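Glutathione S-transferase 2 (Onchocerca volvulus, PDB 1TU7) catalyses the conjugation of glutathione to electrophilic compounds and appears to play a central part in the detoxification system of this parasitic nematode. Local coordinates at residues L5-I10 against Q49-Y54; R18-D23 against H69-Y74; D96-Y101 against F155-V160. All blocks are in the same frame, centred on the assembly; numbering follows the deposited sequence.

Contact 1 of 3, residues L5-I10 against Q49-Y54; sequences LTYFSI and QLPCLY. With GSH (glutathione), chain C.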
loop_
_atom_site.group_PDB
_atom_site.type_symbol
_atom_site.label_atom_id
_atom_site.label_comp_id
_atom_site.label_asym_id
_atom_site.label_seq_id
_atom_site.Cartn_x
_atom_site.Cartn_y
_atom_site.Cartn_z
ATOM N N LEU A 5 -16.634 9.666 6.246
ATOM C CA LEU A 5 -15.191 9.546 6.183
ATOM C C LEU A 5 -14.600 10.355 7.297
ATOM O O LEU A 5 -14.806 11.582 7.352
ATOM C CB LEU A 5 -14.680 10.059 4.843
ATOM C CG LEU A 5 -13.172 9.947 4.621
ATOM C CD1 LEU A 5 -12.764 8.492 4.402
ATOM C CD2 LEU A 5 -12.771 10.801 3.445
ATOM N N THR A 6 -13.852 9.689 8.163
ATOM C CA THR A 6 -13.235 10.309 9.325
ATOM C C THR A 6 -11.744 10.434 9.073
ATOM O O THR A 6 -11.067 9.443 8.797
ATOM C CB THR A 6 -13.531 9.478 10.566
ATOM O OG1 THR A 6 -14.951 9.482 10.778
ATOM C CG2 THR A 6 -12.910 10.107 11.809
ATOM N N TYR A 7 -11.242 11.666 9.137
ATOM C CA TYR A 7 -9.826 11.943 8.993
ATOM C C TYR A 7 -9.535 13.278 9.660
ATOM O O TYR A 7 -10.427 13.956 10.141
ATOM C CB TYR A 7 -9.414 11.999 7.508
ATOM C CG TYR A 7 -7.920 11.975 7.261
ATOM C CD1 TYR A 7 -7.279 13.064 6.677
ATOM C CD2 TYR A 7 -7.142 10.904 7.648
ATOM C CE1 TYR A 7 -5.924 13.074 6.444
ATOM C CE2 TYR A 7 -5.769 10.894 7.410
ATOM C CZ TYR A 7 -5.168 11.983 6.787
ATOM O OH TYR A 7 -3.820 12.016 6.534
ATOM N N PHE A 8 -8.275 13.647 9.704
ATOM C CA PHE A 8 -7.911 14.967 10.199
ATOM C C PHE A 8 -8.356 16.044 9.214
ATOM O O PHE A 8 -8.761 15.771 8.065
ATOM C CB PHE A 8 -6.410 14.969 10.461
ATOM C CG PHE A 8 -6.005 13.933 11.468
ATOM C CD1 PHE A 8 -5.426 12.728 11.082
ATOM C CD2 PHE A 8 -6.323 14.120 12.807
ATOM C CE1 PHE A 8 -5.107 11.749 11.997
ATOM C CE2 PHE A 8 -6.013 13.139 13.742
ATOM C CZ PHE A 8 -5.398 11.941 13.343
ATOM N N SER A 9 -8.271 17.290 9.650
ATOM C CA SER A 9 -8.736 18.406 8.862
ATOM C C SER A 9 -7.633 18.929 7.960
ATOM O O SER A 9 -7.268 20.098 7.980
ATOM C CB SER A 9 -9.321 19.513 9.737
ATOM O OG SER A 9 -10.206 20.278 8.964
ATOM N N ILE A 10 -7.103 18.015 7.158
ATOM C CA ILE A 10 -6.058 18.275 6.179
ATOM C C ILE A 10 -6.378 17.362 5.002
ATOM O O ILE A 10 -7.210 16.456 5.103
ATOM C CB ILE A 10 -4.626 17.919 6.710
ATOM C CG1 ILE A 10 -4.510 16.424 6.982
ATOM C CG2 ILE A 10 -4.284 18.766 7.936
ATOM C CD1 ILE A 10 -3.114 15.914 7.299
ATOM N N GLN A 49 -5.583 4.401 13.687
ATOM C CA GLN A 49 -5.256 5.445 12.718
ATOM C C GLN A 49 -6.435 5.735 11.775
ATOM O O GLN A 49 -7.418 5.002 11.693
ATOM C CB GLN A 49 -3.999 5.034 11.926
ATOM C CG GLN A 49 -2.746 5.005 12.812
ATOM C CD GLN A 49 -1.457 5.138 12.047
ATOM O OE1 GLN A 49 -0.617 6.014 12.357
ATOM N NE2 GLN A 49 -1.283 4.313 11.059
ATOM N N LEU A 50 -6.315 6.865 11.101
ATOM C CA LEU A 50 -7.277 7.347 10.112
ATOM C C LEU A 50 -6.560 7.407 8.760
ATOM O O LEU A 50 -5.339 7.489 8.718
ATOM C CB LEU A 50 -7.765 8.739 10.531
ATOM C CG LEU A 50 -8.440 8.797 11.910
ATOM C CD1 LEU A 50 -8.893 10.223 12.246
ATOM C CD2 LEU A 50 -9.582 7.831 12.026
ATOM N N PRO A 51 -7.264 7.415 7.627
ATOM C CA PRO A 51 -8.711 7.569 7.506
ATOM C C PRO A 51 -9.512 6.336 7.802
ATOM O O PRO A 51 -8.981 5.218 7.781
ATOM C CB PRO A 51 -8.873 7.954 6.031
ATOM C CG PRO A 51 -7.742 7.297 5.354
ATOM C CD PRO A 51 -6.606 7.427 6.313
ATOM N N CYS A 52 -10.774 6.566 8.135
ATOM C CA CYS A 52 -11.787 5.519 8.265
ATOM C C CYS A 52 -13.001 5.845 7.470
ATOM O O CYS A 52 -13.510 6.948 7.599
ATOM C CB CYS A 52 -12.161 5.390 9.732
ATOM S SG CYS A 52 -13.360 4.113 10.108
ATOM N N LEU A 53 -13.489 4.905 6.663
ATOM C CA LEU A 53 -14.779 5.040 6.012
ATOM C C LEU A 53 -15.789 4.150 6.723
ATOM O O LEU A 53 -15.581 2.935 6.829
ATOM C CB LEU A 53 -14.700 4.643 4.541
ATOM C CG LEU A 53 -16.044 4.729 3.817
ATOM C CD1 LEU A 53 -16.393 6.193 3.581
ATOM C CD2 LEU A 53 -15.923 3.879 2.537
ATOM N N TYR A 54 -16.868 4.764 7.174
ATOM C CA TYR A 54 -18.064 4.044 7.561
ATOM C C TYR A 54 -18.978 3.980 6.355
ATOM O O TYR A 54 -19.375 5.003 5.816
ATOM C CB TYR A 54 -18.742 4.766 8.723
ATOM C CG TYR A 54 -17.864 4.978 9.950
ATOM C CD1 TYR A 54 -17.096 6.143 10.096
ATOM C CD2 TYR A 54 -17.810 4.021 10.977
ATOM C CE1 TYR A 54 -16.314 6.351 11.215
ATOM C CE2 TYR A 54 -17.023 4.236 12.096
ATOM C CZ TYR A 54 -16.296 5.403 12.216
ATOM O OH TYR A 54 -15.522 5.658 13.343
HETATM N N1 GSH C . -1.440 2.820 5.828
HETATM C CA1 GSH C . -2.290 3.782 6.416
HETATM C C1 GSH C . -3.395 4.198 5.539
HETATM O O11 GSH C . -3.045 4.306 4.244
HETATM O O12 GSH C . -4.598 4.552 5.820
HETATM C CB1 GSH C . -1.748 4.902 7.196
HETATM C CG1 GSH C . -2.665 5.612 8.158
HETATM C CD1 GSH C . -1.925 6.716 8.899
HETATM O OE1 GSH C . -0.576 6.777 8.801
HETATM N N2 GSH C . -2.633 7.574 9.582
HETATM C CA2 GSH C . -2.057 8.723 10.285
HETATM C C2 GSH C . -2.699 8.828 11.613
HETATM O O2 GSH C . -3.980 8.358 11.815
HETATM C CB2 GSH C . -2.348 10.020 9.537
HETATM S SG2 GSH C . -1.337 10.165 8.048
HETATM N N3 GSH C . -2.027 9.366 12.617
HETATM C CA3 GSH C . -2.687 9.470 13.891
HETATM C C3 GSH C . -1.966 8.681 14.935
HETATM O O31 GSH C . -1.250 7.602 14.693
HETATM O O32 GSH C . -2.085 9.151 16.249
#
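Thr-6 and Cys-52 form the antiparallel hydrogen-bonded pair that ties these two strands together. Thr-6 N donates to Cys-52 O at 2.8 Å in a nearly straight bond (175°), and Cys-52 N returns the bond to Thr-6 O. Pro-51 CA adds a CA-H...O contact to the same oxygen, 3.3 Å from Thr-6 O. Packing is dense here. On the face that carries Leu-5 and Leu-53, Leu-5 CD1 reaches Leu-53 CB and Pro-51 CB; on the face of Thr-6 and Cys-52, Thr-6 OG1 lies anti to the carbonyl carbon (chi1 -63°), which turns the hydroxyl, hydrogen-bonded to Asp-31, to the edge of the Tyr-54 ring. The Tyr-7 ring runs alongside Pro-51, pointing the same way, with CE2 3.7 Å from Pro-51 CD.

Toward Phe-8 the pairing gives way to the partly exposed glutathione side. The peptide bond before Pro-51 is cis, a hallmark of the thioredoxin fold, and the backbone of Leu-50 binds glutathione in the manner of a strand: Leu-50 N donates to glutathione O2 (2.9 Å), while glutathione N2 donates to Leu-50 O (2.8 Å). Leu-50 CD1 sits over one face of the Phe-8 ring, 4.2 Å from the centroid, in a CH-pi contact, and glutathione O2 lies at that ring's edge. Tyr-7 OH, hydrogen-bonded to Leu-13 N, stands 3.4 Å from the glutathione sulfur SG2.

In the sheet, strand 3-8 lies between 29-33 and 52-55, with 58-61 beyond; helix 15-23 packs on Leu-5 and Pro-51, and helix 63-73 on Leu-53.

Contact 2 of 3, residues R18-D23 against H69-Y74; sequences RLFLVD and HLARKY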
loop_
_atom_site.group_PDB
_atom_site.type_symbol
_atom_site.label_atom_id
_atom_site.label_comp_id
_atom_site.label_asym_id
_atom_site.label_seq_id
_atom_site.Cartn_x
_atom_site.Cartn_y
_atom_site.Cartn_z
ATOM N N ARG A 18 -11.870 11.510 -0.649
ATOM C CA ARG A 18 -12.792 12.633 -0.788
ATOM C C ARG A 18 -13.023 12.961 -2.248
ATOM O O ARG A 18 -14.145 13.184 -2.671
ATOM C CB ARG A 18 -12.236 13.848 -0.069
ATOM C CG ARG A 18 -12.195 13.727 1.431
ATOM C CD ARG A 18 -11.733 14.953 2.093
ATOM N NE ARG A 18 -11.555 14.832 3.543
ATOM C CZ ARG A 18 -10.443 15.122 4.183
ATOM N NH1 ARG A 18 -9.353 15.460 3.542
ATOM N NH2 ARG A 18 -10.415 15.030 5.511
ATOM N N LEU A 19 -11.964 12.981 -3.046
ATOM C CA LEU A 19 -12.083 13.318 -4.458
ATOM C C LEU A 19 -12.950 12.296 -5.184
ATOM O O LEU A 19 -13.764 12.669 -6.014
ATOM C CB LEU A 19 -10.710 13.435 -5.115
ATOM C CG LEU A 19 -9.870 14.633 -4.669
ATOM C CD1 LEU A 19 -8.391 14.470 -4.965
ATOM C CD2 LEU A 19 -10.406 15.920 -5.318
ATOM N N PHE A 20 -12.738 11.005 -4.910
ATOM C CA PHE A 20 -13.573 9.936 -5.461
ATOM C C PHE A 20 -15.055 10.206 -5.186
ATOM O O PHE A 20 -15.864 10.219 -6.093
ATOM C CB PHE A 20 -13.107 8.589 -4.891
ATOM C CG PHE A 20 -13.854 7.386 -5.392
ATOM C CD1 PHE A 20 -13.153 6.379 -6.035
ATOM C CD2 PHE A 20 -15.199 7.191 -5.171
ATOM C CE1 PHE A 20 -13.783 5.236 -6.474
ATOM C CE2 PHE A 20 -15.825 6.025 -5.624
ATOM C CZ PHE A 20 -15.102 5.057 -6.273
ATOM N N LEU A 21 -15.379 10.453 -3.921
ATOM C CA LEU A 21 -16.753 10.606 -3.475
ATOM C C LEU A 21 -17.351 11.860 -4.105
ATOM O O LEU A 21 -18.461 11.839 -4.596
ATOM C CB LEU A 21 -16.785 10.651 -1.955
ATOM C CG LEU A 21 -16.380 9.378 -1.234
ATOM C CD1 LEU A 21 -16.116 9.639 0.204
ATOM C CD2 LEU A 21 -17.472 8.309 -1.366
ATOM N N VAL A 22 -16.598 12.934 -4.112
ATOM C CA VAL A 22 -17.085 14.195 -4.674
ATOM C C VAL A 22 -17.329 14.026 -6.171
ATOM O O VAL A 22 -18.380 14.392 -6.667
ATOM C CB VAL A 22 -16.099 15.341 -4.422
ATOM C CG1 VAL A 22 -16.443 16.530 -5.274
ATOM C CG2 VAL A 22 -16.129 15.751 -2.952
ATOM N N ASP A 23 -16.382 13.460 -6.900
ATOM C CA ASP A 23 -16.506 13.346 -8.344
ATOM C C ASP A 23 -17.621 12.413 -8.755
ATOM O O ASP A 23 -18.305 12.652 -9.758
ATOM C CB ASP A 23 -15.196 12.874 -8.950
ATOM C CG ASP A 23 -15.224 12.902 -10.450
ATOM O OD1 ASP A 23 -15.105 11.806 -11.063
ATOM O OD2 ASP A 23 -15.347 13.972 -11.062
ATOM N N HIS A 69 -12.508 -0.665 -2.073
ATOM C CA HIS A 69 -13.878 -1.007 -1.769
ATOM C C HIS A 69 -14.851 -0.097 -2.507
ATOM O O HIS A 69 -15.803 -0.544 -3.113
ATOM C CB HIS A 69 -14.118 -0.941 -0.266
ATOM C CG HIS A 69 -15.545 -0.881 0.122
ATOM N ND1 HIS A 69 -16.343 -1.996 0.174
ATOM C CD2 HIS A 69 -16.330 0.166 0.491
ATOM C CE1 HIS A 69 -17.556 -1.647 0.564
ATOM N NE2 HIS A 69 -17.572 -0.344 0.777
ATOM N N LEU A 70 -14.606 1.208 -2.444
ATOM C CA LEU A 70 -15.449 2.132 -3.163
ATOM C C LEU A 70 -15.403 1.869 -4.673
ATOM O O LEU A 70 -16.440 1.925 -5.357
ATOM C CB LEU A 70 -15.032 3.555 -2.851
ATOM C CG LEU A 70 -15.407 4.054 -1.455
ATOM C CD1 LEU A 70 -14.742 5.403 -1.257
ATOM C CD2 LEU A 70 -16.900 4.147 -1.301
ATOM N N ALA A 71 -14.201 1.584 -5.175
ATOM C CA ALA A 71 -14.023 1.288 -6.585
ATOM C C ALA A 71 -14.856 0.089 -7.020
ATOM O O ALA A 71 -15.488 0.126 -8.073
ATOM C CB ALA A 71 -12.598 1.057 -6.868
ATOM N N ARG A 72 -14.864 -0.991 -6.258
ATOM C CA ARG A 72 -15.694 -2.155 -6.623
ATOM C C ARG A 72 -17.186 -1.795 -6.591
ATOM O O ARG A 72 -17.924 -2.127 -7.507
ATOM C CB ARG A 72 -15.411 -3.339 -5.706
ATOM C CG ARG A 72 -14.101 -4.021 -5.988
ATOM C CD ARG A 72 -13.876 -5.280 -5.147
ATOM N NE ARG A 72 -13.820 -4.990 -3.708
ATOM C CZ ARG A 72 -12.717 -4.737 -3.041
ATOM N NH1 ARG A 72 -11.546 -4.734 -3.656
ATOM N NH2 ARG A 72 -12.755 -4.478 -1.728
ATOM N N LYS A 73 -17.615 -1.081 -5.565
ATOM C CA LYS A 73 -19.012 -0.752 -5.412
ATOM C C LYS A 73 -19.507 0.118 -6.563
ATOM O O LYS A 73 -20.636 -0.062 -7.043
ATOM C CB LYS A 73 -19.250 -0.013 -4.116
ATOM C CG LYS A 73 -19.626 -0.874 -2.974
ATOM C CD LYS A 73 -20.038 0.043 -1.784
ATOM C CE LYS A 73 -21.503 0.295 -1.691
ATOM N NZ LYS A 73 -21.931 0.696 -0.287
ATOM N N TYR A 74 -18.658 1.026 -7.036
ATOM C CA TYR A 74 -19.041 2.002 -8.043
ATOM C C TYR A 74 -18.446 1.752 -9.417
ATOM O O TYR A 74 -18.487 2.622 -10.271
ATOM C CB TYR A 74 -18.731 3.428 -7.551
ATOM C CG TYR A 74 -19.889 4.001 -6.780
ATOM C CD1 TYR A 74 -20.143 3.618 -5.482
ATOM C CD2 TYR A 74 -20.815 4.838 -7.414
ATOM C CE1 TYR A 74 -21.284 4.097 -4.810
ATOM C CE2 TYR A 74 -21.933 5.356 -6.743
ATOM C CZ TYR A 74 -22.150 4.974 -5.452
ATOM O OH TYR A 74 -23.260 5.484 -4.780
#
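Phe-20 carries this contact, its aromatic ring laid against the backbone and side chains of Leu-70 and Ala-71. Its CB points toward helix 63-73, and with CG anti to the backbone N (chi1 -179°) the ring extends across the gap between two helix segments whose axes are 11.4 Å apart and inclined at 22°. CE2 lies 3.8 Å from Leu-70 CB, whereas CE1, on the other flank, meets Ala-71 N and CA, with Ala-71 CB a little farther off. The tip atom, CZ, goes deepest: it is 3.7 Å from Leu-70 CB and also meets the Leu-70 carbonyl, with O at 3.5 Å. Leu-70 CB is seated over one face of the ring, toward its rim, in a CH-pi contact 24° off the ring normal. At the ring's edge, near its plane, Tyr-74 CB approaches CZ to 4.2 Å.

A second, smaller touch lies beside the ring. Leu-21 CD2 meets Leu-70 CD1 at 4.0 Å, the two side chains crossing at about a right angle. Helix 149-164 reaches the same ring through Tyr-149 and Tyr-152, so the C-terminal domain also leans on Phe-20.

Since the link between the two segments consists of apolar and CH-pi contacts, its fit rests on shape: two helices of the thioredoxin-like domain, running nearly the same way, are joined by one aromatic ring bridging them and one leucine pair beside it.

Contact 3 of 3, residues D96-Y101 against F155-V160; sequences DLHVKY and FEELDV. With GSH (glutathione), chain E.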
loop_
_atom_site.group_PDB
_atom_site.type_symbol
_atom_site.label_atom_id
_atom_site.label_comp_id
_atom_site.label_asym_id
_atom_site.label_seq_id
_atom_site.Cartn_x
_atom_site.Cartn_y
_atom_site.Cartn_z
ATOM N N ASP A 96 3.948 5.481 -3.411
ATOM C CA ASP A 96 5.392 5.547 -3.167
ATOM C C ASP A 96 5.902 6.986 -3.289
ATOM O O ASP A 96 6.753 7.416 -2.497
ATOM C CB ASP A 96 6.189 4.678 -4.101
ATOM C CG ASP A 96 6.194 3.238 -3.730
ATOM O OD1 ASP A 96 5.912 2.893 -2.575
ATOM O OD2 ASP A 96 6.449 2.407 -4.594
ATOM N N LEU A 97 5.442 7.735 -4.296
ATOM C CA LEU A 97 5.843 9.128 -4.408
ATOM C C LEU A 97 5.358 9.864 -3.181
ATOM O O LEU A 97 6.071 10.700 -2.649
ATOM C CB LEU A 97 5.326 9.772 -5.681
ATOM C CG LEU A 97 5.683 11.246 -5.852
ATOM C CD1 LEU A 97 7.173 11.469 -5.738
ATOM C CD2 LEU A 97 5.148 11.747 -7.186
ATOM N N HIS A 98 4.148 9.573 -2.710
ATOM C CA HIS A 98 3.613 10.263 -1.567
ATOM C C HIS A 98 4.433 10.001 -0.309
ATOM O O HIS A 98 4.582 10.898 0.521
ATOM C CB HIS A 98 2.146 9.875 -1.344
ATOM C CG HIS A 98 1.444 10.839 -0.459
ATOM N ND1 HIS A 98 1.086 12.087 -0.901
ATOM C CD2 HIS A 98 1.120 10.797 0.857
ATOM C CE1 HIS A 98 0.511 12.750 0.088
ATOM N NE2 HIS A 98 0.499 11.982 1.156
ATOM N N VAL A 99 5.004 8.812 -0.192
ATOM C CA VAL A 99 5.887 8.499 0.941
ATOM C C VAL A 99 7.117 9.400 0.882
ATOM O O VAL A 99 7.538 9.953 1.903
ATOM C CB VAL A 99 6.304 7.018 0.928
ATOM C CG1 VAL A 99 7.437 6.726 1.914
ATOM C CG2 VAL A 99 5.129 6.145 1.284
ATOM N N LYS A 100 7.685 9.581 -0.295
ATOM C CA LYS A 100 8.859 10.446 -0.434
ATOM C C LYS A 100 8.516 11.889 -0.110
ATOM O O LYS A 100 9.265 12.586 0.614
ATOM C CB LYS A 100 9.458 10.369 -1.837
ATOM C CG LYS A 100 10.067 9.002 -2.139
ATOM C CD LYS A 100 10.669 8.900 -3.529
ATOM C CE LYS A 100 11.141 7.475 -3.792
ATOM N NZ LYS A 100 10.029 6.475 -3.921
ATOM N N TYR A 101 7.413 12.346 -0.669
ATOM C CA TYR A 101 6.921 13.687 -0.418
ATOM C C TYR A 101 6.695 13.911 1.074
ATOM O O TYR A 101 7.182 14.895 1.627
ATOM C CB TYR A 101 5.627 13.898 -1.210
ATOM C CG TYR A 101 4.852 15.130 -0.833
ATOM C CD1 TYR A 101 5.200 16.364 -1.352
ATOM C CD2 TYR A 101 3.773 15.057 0.043
ATOM C CE1 TYR A 101 4.506 17.513 -0.997
ATOM C CE2 TYR A 101 3.054 16.195 0.387
ATOM C CZ TYR A 101 3.415 17.410 -0.130
ATOM O OH TYR A 101 2.675 18.520 0.232
ATOM N N PHE A 155 -4.247 12.512 -9.512
ATOM C CA PHE A 155 -4.644 13.907 -9.513
ATOM C C PHE A 155 -4.162 14.608 -8.247
ATOM O O PHE A 155 -3.522 15.666 -8.300
ATOM C CB PHE A 155 -6.164 14.033 -9.665
ATOM C CG PHE A 155 -6.685 15.445 -9.534
ATOM C CD1 PHE A 155 -7.795 15.709 -8.760
ATOM C CD2 PHE A 155 -6.088 16.498 -10.210
ATOM C CE1 PHE A 155 -8.290 16.971 -8.618
ATOM C CE2 PHE A 155 -6.590 17.775 -10.095
ATOM C CZ PHE A 155 -7.693 18.013 -9.304
ATOM N N GLU A 156 -4.456 14.047 -7.094
ATOM C CA GLU A 156 -4.056 14.674 -5.851
ATOM C C GLU A 156 -2.541 14.773 -5.741
ATOM O O GLU A 156 -2.015 15.796 -5.342
ATOM C CB GLU A 156 -4.638 13.901 -4.661
ATOM C CG GLU A 156 -4.184 14.424 -3.308
ATOM C CD GLU A 156 -4.723 15.780 -2.893
ATOM O OE1 GLU A 156 -5.479 16.404 -3.681
ATOM O OE2 GLU A 156 -4.399 16.184 -1.736
ATOM N N GLU A 157 -1.831 13.730 -6.126
ATOM C CA GLU A 157 -0.368 13.751 -6.005
ATOM C C GLU A 157 0.226 14.815 -6.898
ATOM O O GLU A 157 1.155 15.535 -6.479
ATOM C CB GLU A 157 0.228 12.378 -6.283
ATOM C CG GLU A 157 1.585 12.206 -5.636
ATOM C CD GLU A 157 1.480 12.233 -4.140
ATOM O OE1 GLU A 157 0.420 11.908 -3.557
ATOM O OE2 GLU A 157 2.496 12.587 -3.515
ATOM N N LEU A 158 -0.283 14.960 -8.109
ATOM C CA LEU A 158 0.183 16.019 -9.007
ATOM C C LEU A 158 -0.176 17.387 -8.439
ATOM O O LEU A 158 0.612 18.325 -8.534
ATOM C CB LEU A 158 -0.424 15.864 -10.389
ATOM C CG LEU A 158 0.020 14.597 -11.123
ATOM C CD1 LEU A 158 -0.733 14.482 -12.407
ATOM C CD2 LEU A 158 1.536 14.502 -11.333
ATOM N N ASP A 159 -1.350 17.522 -7.850
ATOM C CA ASP A 159 -1.802 18.807 -7.349
ATOM C C ASP A 159 -0.927 19.253 -6.183
ATOM O O ASP A 159 -0.469 20.384 -6.136
ATOM C CB ASP A 159 -3.262 18.724 -6.950
ATOM C CG ASP A 159 -3.882 20.073 -6.808
ATOM O OD1 ASP A 159 -4.168 20.686 -7.859
ATOM O OD2 ASP A 159 -4.063 20.596 -5.706
ATOM N N VAL A 160 -0.664 18.360 -5.243
ATOM C CA VAL A 160 0.175 18.755 -4.099
ATOM C C VAL A 160 1.587 19.057 -4.540
ATOM O O VAL A 160 2.234 19.962 -4.004
ATOM C CB VAL A 160 0.143 17.748 -2.939
ATOM C CG1 VAL A 160 -1.281 17.487 -2.499
ATOM C CG2 VAL A 160 0.892 16.506 -3.235
HETATM N N1 GSH E . 6.042 -0.005 -3.067
HETATM C CA1 GSH E . 7.050 -0.884 -3.543
HETATM C C1 GSH E . 6.618 -2.260 -3.626
HETATM O O11 GSH E . 6.911 -3.146 -4.472
HETATM O O12 GSH E . 5.901 -2.635 -2.570
HETATM C CB1 GSH E . 8.469 -0.671 -3.112
HETATM C CG1 GSH E . 9.538 -1.370 -3.964
HETATM C CD1 GSH E . 10.925 -1.123 -3.416
HETATM O OE1 GSH E . 11.103 -0.226 -2.408
HETATM N N2 GSH E . 11.911 -1.793 -3.975
HETATM C CA2 GSH E . 13.280 -1.742 -3.484
HETATM C C2 GSH E . 14.157 -1.539 -4.665
HETATM O O2 GSH E . 13.803 -2.109 -5.849
HETATM C CB2 GSH E . 13.681 -3.069 -2.873
HETATM S SG2 GSH E . 12.781 -3.424 -1.350
HETATM N N3 GSH E . 15.268 -0.855 -4.548
HETATM C CA3 GSH E . 16.240 -0.835 -5.634
HETATM C C3 GSH E . 16.375 0.550 -6.208
HETATM O O31 GSH E . 17.432 0.828 -7.108
HETATM O O32 GSH E . 15.540 1.519 -5.912
HETATM O O HOH W 1 2.729 20.647 -1.300
#
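His-98 and Glu-157 meet because each side chain leaves its helix with CG anti to the backbone N (chi1 -163° for the histidine), after which the glutamate bends at chi2 and brings its carboxylate up to the imidazole. His-98 ND1 donates to Glu-157 OE1 at 2.7 Å, on the syn lone pair of that oxygen. The bond is bent (130° at the hydrogen), and the acceptor is tilted out of the ring plane. A weak second bond runs from His-98 ND1 to Glu-157 OE2 at 3.0 Å, so one N-H is shared by both oxygens of a carboxylate turned almost perpendicular to the ring. Glu-157 OE2 is also hydrogen-bonded to His-161 NE2, and two histidines thus grip one buried carboxylate; such surroundings would probably favour its charged form.

Apolar packing surrounds this polar pair. Leu-97 CD2 touches the glutamate's aliphatic part, 3.9 Å from Glu-157 CG. Farther along, Val-160 CG2 sits over one face of the Tyr-101 ring, toward the rim, in a CH-pi contact 4.3 Å from the centroid. One water ties the end of that tyrosine to the opposing backbone: it lies 2.6 Å from Tyr-101 OH and donates to Val-160 O.

At the start of 96-101, Asp-96 turns to the dimer interface, where both its oxygens accept from N1 of the glutathione held by the second subunit. The two segments, inclined at 29°, belong to helices 81-107 and 149-164 of the all-helical C-terminal domain. Helix 109-132 packs on Leu-97 and Tyr-101, helix 173-183 touches Phe-155 and Leu-158, and helix 15-23 touches Phe-155 and Glu-156.

All three contacts are largely buried, but each is held by different means. Contact 1, the one built on strands, relies on main-chain pairing and opens at one end into the glutathione site. Contacts 1 and 2 share the thioredoxin-like domain and touch: Arg-18 probably hydrogen-bonds to the carbonyls of Phe-8 and Ile-10, joining helix 15-23 to segment 5-10. Contact 2 is apolar, whereas contact 3, nearest the centre of the chain, centres on a histidine-carboxylate pair whose glutamate is buried within the helical domain. Leu-19 packs on Phe-155 and Glu-156, linking contacts 2 and 3 across the domain boundary; contacts 1 and 3 do not touch.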